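Local coordinates for carboxyvinyl-carboxyphosphonate phosphorylmutase (Bacillus anthracis, PDB 4IQD), which belongs to the phosphoenolpyruvate phosphomutase family of TIM-barrel enzymes and is seen here as a two-chain assembly with bound pyruvic acid, at residues 178-181 and 182-186; 253-256 and 257-261. All blocks are in the same frame, centred on the assembly; numbering follows the deposited sequence. Where two conformers were deposited one is given.

Contact 1 of 2, residues 178-181 and 182-186; sequences IERA and NAYVK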
loop_
_atom_site.group_PDB
_atom_site.type_symbol
_atom_site.label_atom_id
_atom_site.label_comp_id
_atom_site.label_asym_id
_atom_site.label_seq_id
_atom_site.Cartn_x
_atom_site.Cartn_y
_atom_site.Cartn_z
ATOM N N ILE A 178 -24.039 26.329 -7.863
ATOM C CA ILE A 178 -23.581 27.085 -9.025
ATOM C C ILE A 178 -22.935 28.394 -8.600
ATOM O O ILE A 178 -21.893 28.788 -9.133
ATOM C CB ILE A 178 -24.735 27.367 -10.008
ATOM C CG1 ILE A 178 -25.143 26.078 -10.721
ATOM C CG2 ILE A 178 -24.335 28.429 -11.024
ATOM C CD1 ILE A 178 -26.264 26.255 -11.723
ATOM N N GLU A 179 -23.554 29.065 -7.633
ATOM C CA GLU A 179 -23.018 30.313 -7.104
ATOM C C GLU A 179 -21.664 30.093 -6.439
ATOM O O GLU A 179 -20.707 30.810 -6.724
ATOM C CB GLU A 179 -23.995 30.953 -6.116
ATOM C CG GLU A 179 -25.180 31.648 -6.773
ATOM C CD GLU A 179 -24.775 32.893 -7.540
ATOM O OE1 GLU A 179 -25.060 32.967 -8.753
ATOM O OE2 GLU A 179 -24.176 33.802 -6.925
ATOM N N ARG A 180 -21.592 29.102 -5.555
ATOM C CA ARG A 180 -20.340 28.761 -4.890
ATOM C C ARG A 180 -19.271 28.449 -5.922
ATOM O O ARG A 180 -18.180 29.009 -5.876
ATOM C CB ARG A 180 -20.517 27.552 -3.972
ATOM C CG ARG A 180 -21.150 27.849 -2.626
ATOM C CD ARG A 180 -21.015 26.641 -1.715
ATOM N NE ARG A 180 -21.516 26.880 -0.368
ATOM C CZ ARG A 180 -20.765 27.279 0.654
ATOM N NH1 ARG A 180 -19.470 27.498 0.488
ATOM N NH2 ARG A 180 -21.311 27.465 1.845
ATOM N N ALA A 181 -19.614 27.577 -6.864
ATOM C CA ALA A 181 -18.694 27.139 -7.910
ATOM C C ALA A 181 -18.052 28.297 -8.667
ATOM O O ALA A 181 -16.831 28.364 -8.781
ATOM C CB ALA A 181 -19.407 26.205 -8.881
ATOM N N ASN A 182 -18.873 29.209 -9.173
ATOM C CA ASN A 182 -18.368 30.343 -9.938
ATOM C C ASN A 182 -17.487 31.270 -9.108
ATOM O O ASN A 182 -16.630 31.971 -9.644
ATOM C CB ASN A 182 -19.518 31.131 -10.567
ATOM C CG ASN A 182 -20.139 30.414 -11.751
ATOM O OD1 ASN A 182 -19.454 29.729 -12.509
ATOM N ND2 ASN A 182 -21.449 30.572 -11.916
ATOM N N ALA A 183 -17.705 31.271 -7.798
ATOM C CA ALA A 183 -16.886 32.067 -6.896
ATOM C C ALA A 183 -15.508 31.443 -6.770
ATOM O O ALA A 183 -14.493 32.133 -6.842
ATOM C CB ALA A 183 -17.540 32.166 -5.536
ATOM N N TYR A 184 -15.487 30.129 -6.586
ATOM C CA TYR A 184 -14.243 29.392 -6.438
ATOM C C TYR A 184 -13.409 29.515 -7.709
ATOM O O TYR A 184 -12.182 29.575 -7.654
ATOM C CB TYR A 184 -14.529 27.919 -6.150
ATOM C CG TYR A 184 -15.350 27.653 -4.904
ATOM C CD1 TYR A 184 -15.412 28.573 -3.865
ATOM C CD2 TYR A 184 -16.057 26.466 -4.767
ATOM C CE1 TYR A 184 -16.164 28.316 -2.727
ATOM C CE2 TYR A 184 -16.809 26.202 -3.638
ATOM C CZ TYR A 184 -16.860 27.127 -2.622
ATOM O OH TYR A 184 -17.612 26.854 -1.501
ATOM N N VAL A 185 -14.090 29.564 -8.849
ATOM C CA VAL A 185 -13.425 29.695 -10.140
ATOM C C VAL A 185 -12.730 31.044 -10.276
ATOM O O VAL A 185 -11.560 31.113 -10.643
ATOM C CB VAL A 185 -14.415 29.521 -11.308
ATOM C CG1 VAL A 185 -13.746 29.873 -12.629
ATOM C CG2 VAL A 185 -14.949 28.102 -11.339
ATOM N N LYS A 186 -13.447 32.119 -9.970
ATOM C CA LYS A 186 -12.857 33.446 -10.065
ATOM C C LYS A 186 -11.753 33.619 -9.028
ATOM O O LYS A 186 -10.866 34.456 -9.183
ATOM C CB LYS A 186 -13.921 34.533 -9.913
ATOM C CG LYS A 186 -13.980 35.183 -8.548
ATOM C CD LYS A 186 -14.726 36.500 -8.630
ATOM C CE LYS A 186 -14.109 37.399 -9.694
ATOM N NZ LYS A 186 -14.839 38.688 -9.844
#
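One face of the Tyr184 ring lies against the carbonyl oxygen of Arg180, which sits 3.3 Å from Tyr184 CG and is displaced toward the rim of the ring. The guanidinium of Arg180 meets the same tyrosine quite differently: the phenol oxygen comes to its edge, within its plane, and Arg180 NH1 donates a hydrogen bond of 2.8 Å to Tyr184 OH. The two side chains run side by side from neighbouring turns of the helix, with the guanidinium and ring planes 49° apart, so this is an edge-on polar contact and no stack. Arg180 reaches the hydroxyl because its chain is extended from CG to NE (chi2 -169°, chi3 176°); Arg180 CD passes 3.4 Å from Tyr184 OH on the way. A long, branched cation suits this buried place, since it has several acceptors to serve: NH2 bonds to Val141 O, while Tyr184 OH has a second partner in Asp125, which also makes a long, weak ion pair with Arg180 and probably balances part of its charge.

Beneath the side chains run i to i+4 backbone bonds, such as Tyr184 N to Arg180 O at 3.0 Å. Arg180 O thus accepts an amide while facing the ring. On another side of the helix, Ile178 CG2 packs 3.7 Å from Asn182 ND2, and that amide nitrogen donates to Lys209 O, so the side chain meets a backbone carbonyl beyond its own helix. Ala181, with a single methyl, touches Phe206.

Helix 174-187 is the crossover helix of the beta-alpha-beta unit between strands 161-166 and 191-194. Tyr184 packs on strand 161-166 and on Leu146 and Ile150 of helix 143-156, whereas Ile178 and Ala181 meet helix 200-209.

Contact 2 of 2, residues 253-256 and 257-261; sequences AYEN and VFTLI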
loop_
_atom_site.group_PDB
_atom_site.type_symbol
_atom_site.label_atom_id
_atom_site.label_comp_id
_atom_site.label_asym_id
_atom_site.label_seq_id
_atom_site.Cartn_x
_atom_site.Cartn_y
_atom_site.Cartn_z
ATOM N N ALA A 253 -9.620 -9.312 -2.973
ATOM C CA ALA A 253 -8.660 -10.338 -3.358
ATOM C C ALA A 253 -7.924 -10.919 -2.156
ATOM O O ALA A 253 -7.606 -12.105 -2.139
ATOM C CB ALA A 253 -7.673 -9.788 -4.376
ATOM N N TYR A 254 -7.653 -10.086 -1.156
ATOM C CA TYR A 254 -7.043 -10.571 0.075
ATOM C C TYR A 254 -7.972 -11.609 0.684
ATOM O O TYR A 254 -7.566 -12.732 0.981
ATOM C CB TYR A 254 -6.842 -9.433 1.075
ATOM C CG TYR A 254 -5.982 -8.292 0.586
ATOM C CD1 TYR A 254 -4.974 -8.500 -0.345
ATOM C CD2 TYR A 254 -6.181 -7.004 1.060
ATOM C CE1 TYR A 254 -4.190 -7.454 -0.790
ATOM C CE2 TYR A 254 -5.404 -5.957 0.626
ATOM C CZ TYR A 254 -4.410 -6.184 -0.301
ATOM O OH TYR A 254 -3.636 -5.134 -0.736
ATOM N N GLU A 255 -9.229 -11.205 0.840
ATOM C CA GLU A 255 -10.275 -12.007 1.462
ATOM C C GLU A 255 -10.391 -13.397 0.852
ATOM O O GLU A 255 -10.436 -14.394 1.567
ATOM C CB GLU A 255 -11.613 -11.264 1.348
ATOM C CG GLU A 255 -12.799 -11.925 2.031
ATOM C CD GLU A 255 -14.083 -11.117 1.874
ATOM O OE1 GLU A 255 -14.006 -9.932 1.475
ATOM O OE2 GLU A 255 -15.172 -11.665 2.145
ATOM N N ASN A 256 -10.424 -13.452 -0.474
ATOM C CA ASN A 256 -10.567 -14.713 -1.188
ATOM C C ASN A 256 -9.356 -15.626 -1.069
ATOM O O ASN A 256 -9.494 -16.843 -0.960
ATOM C CB ASN A 256 -10.869 -14.453 -2.665
ATOM C CG ASN A 256 -12.280 -13.950 -2.890
ATOM O OD1 ASN A 256 -13.204 -14.320 -2.169
ATOM N ND2 ASN A 256 -12.453 -13.101 -3.894
ATOM N N VAL A 257 -8.167 -15.042 -1.100
ATOM C CA VAL A 257 -6.962 -15.854 -1.086
ATOM C C VAL A 257 -6.588 -16.254 0.339
ATOM O O VAL A 257 -6.042 -17.331 0.566
ATOM C CB VAL A 257 -5.787 -15.164 -1.821
ATOM C CG1 VAL A 257 -5.220 -14.021 -1.001
ATOM C CG2 VAL A 257 -4.703 -16.173 -2.155
ATOM N N PHE A 258 -6.910 -15.394 1.301
ATOM C CA PHE A 258 -6.674 -15.701 2.706
ATOM C C PHE A 258 -7.638 -16.773 3.182
ATOM O O PHE A 258 -7.256 -17.686 3.914
ATOM C CB PHE A 258 -6.843 -14.450 3.558
ATOM C CG PHE A 258 -5.754 -13.445 3.372
ATOM C CD1 PHE A 258 -4.520 -13.828 2.884
ATOM C CD2 PHE A 258 -5.960 -12.117 3.691
ATOM C CE1 PHE A 258 -3.511 -12.905 2.715
ATOM C CE2 PHE A 258 -4.953 -11.186 3.524
ATOM C CZ PHE A 258 -3.727 -11.583 3.034
ATOM N N THR A 259 -8.894 -16.640 2.770
ATOM C CA THR A 259 -9.902 -17.648 3.044
ATOM C C THR A 259 -9.408 -18.992 2.535
ATOM O O THR A 259 -9.488 -20.002 3.230
ATOM C CB THR A 259 -11.229 -17.305 2.345
ATOM O OG1 THR A 259 -11.686 -16.022 2.788
ATOM C CG2 THR A 259 -12.286 -18.341 2.654
ATOM N N LEU A 260 -8.871 -18.979 1.321
ATOM C CA LEU A 260 -8.400 -20.184 0.658
ATOM C C LEU A 260 -7.255 -20.840 1.416
ATOM O O LEU A 260 -7.270 -22.048 1.642
ATOM C CB LEU A 260 -7.959 -19.851 -0.765
ATOM C CG LEU A 260 -7.632 -21.018 -1.693
ATOM C CD1 LEU A 260 -8.824 -21.948 -1.840
ATOM C CD2 LEU A 260 -7.212 -20.477 -3.043
ATOM N N ILE A 261 -6.265 -20.043 1.809
ATOM C CA ILE A 261 -5.112 -20.571 2.529
ATOM C C ILE A 261 -5.512 -21.112 3.898
ATOM O O ILE A 261 -4.962 -22.107 4.364
ATOM C CB ILE A 261 -4.000 -19.512 2.699
ATOM C CG1 ILE A 261 -3.531 -18.994 1.337
ATOM C CG2 ILE A 261 -2.819 -20.090 3.455
ATOM C CD1 ILE A 261 -2.444 -17.948 1.425
#
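Tyr254 and Phe258, one turn apart, make the tightly packed side of this helix. Phe258 CE2 comes to 3.6 Å from Tyr254 CB, and Tyr254 CA lies over one face of the phenylalanine ring, offset toward its rim. With CG anti to the carbonyl carbon (chi1 -71°), Phe258 folds its ring back along the preceding turn, bringing Phe258 CG to 3.1 Å from Tyr254 O. The same oxygen receives the backbone N-H of Phe258 at 2.8 Å. The broad rings of Tyr254 and Phe258 probably suit this side, where they are buried and pack on the second subunit. Val257, also buried, holds CG1 between its own N and carbonyl carbon (chi1 74°), which sets this methyl 3.3 Å from both Ala253 O and Tyr254 O.

The other side is polar and more open. Asn256 is exposed, and Glu255 and Thr259 are partly so; the Glu255 carboxylate has a long, weak ion pair with Lys252. Thr259 N donates to Glu255 O at 3.0 Å, the regular helical bond. Thr259 OG1 is modelled too near that oxygen for the exact placement of the hydroxyl to be trusted, although a threonine hydroxyl commonly turns back to the carbonyl one turn earlier. Leu260 N closes the next turn on Asn256 O at 3.2 Å.

The long helix 245-264 carries its aromatic side to the second subunit, where Tyr254 packs on Val44 and Phe258 on Ala41, both of that neighbouring chain. Within its own chain, Val257 and Leu260 rest on the loop at Ala270 that follows the helix.

Overall arrangement
Contact 1 comes first along the chain, on helix 174-187, and contact 2 follows on helix 245-264, both in the same TIM-barrel protein chain. Their centres are 47 Å apart, on opposite sides of the chain's centre, and their nearest atoms are about 34 Å apart, so they do not touch. Between them in sequence come strands 191-194, 215-217 and 239-242. Contact 1 lies among strands and helices of its own chain, within one beta-alpha-beta unit of the barrel, whereas contact 2 lies where helix 245-264 packs on the second subunit. The two therefore belong to different parts of the structure, the barrel wall and the interface between chains.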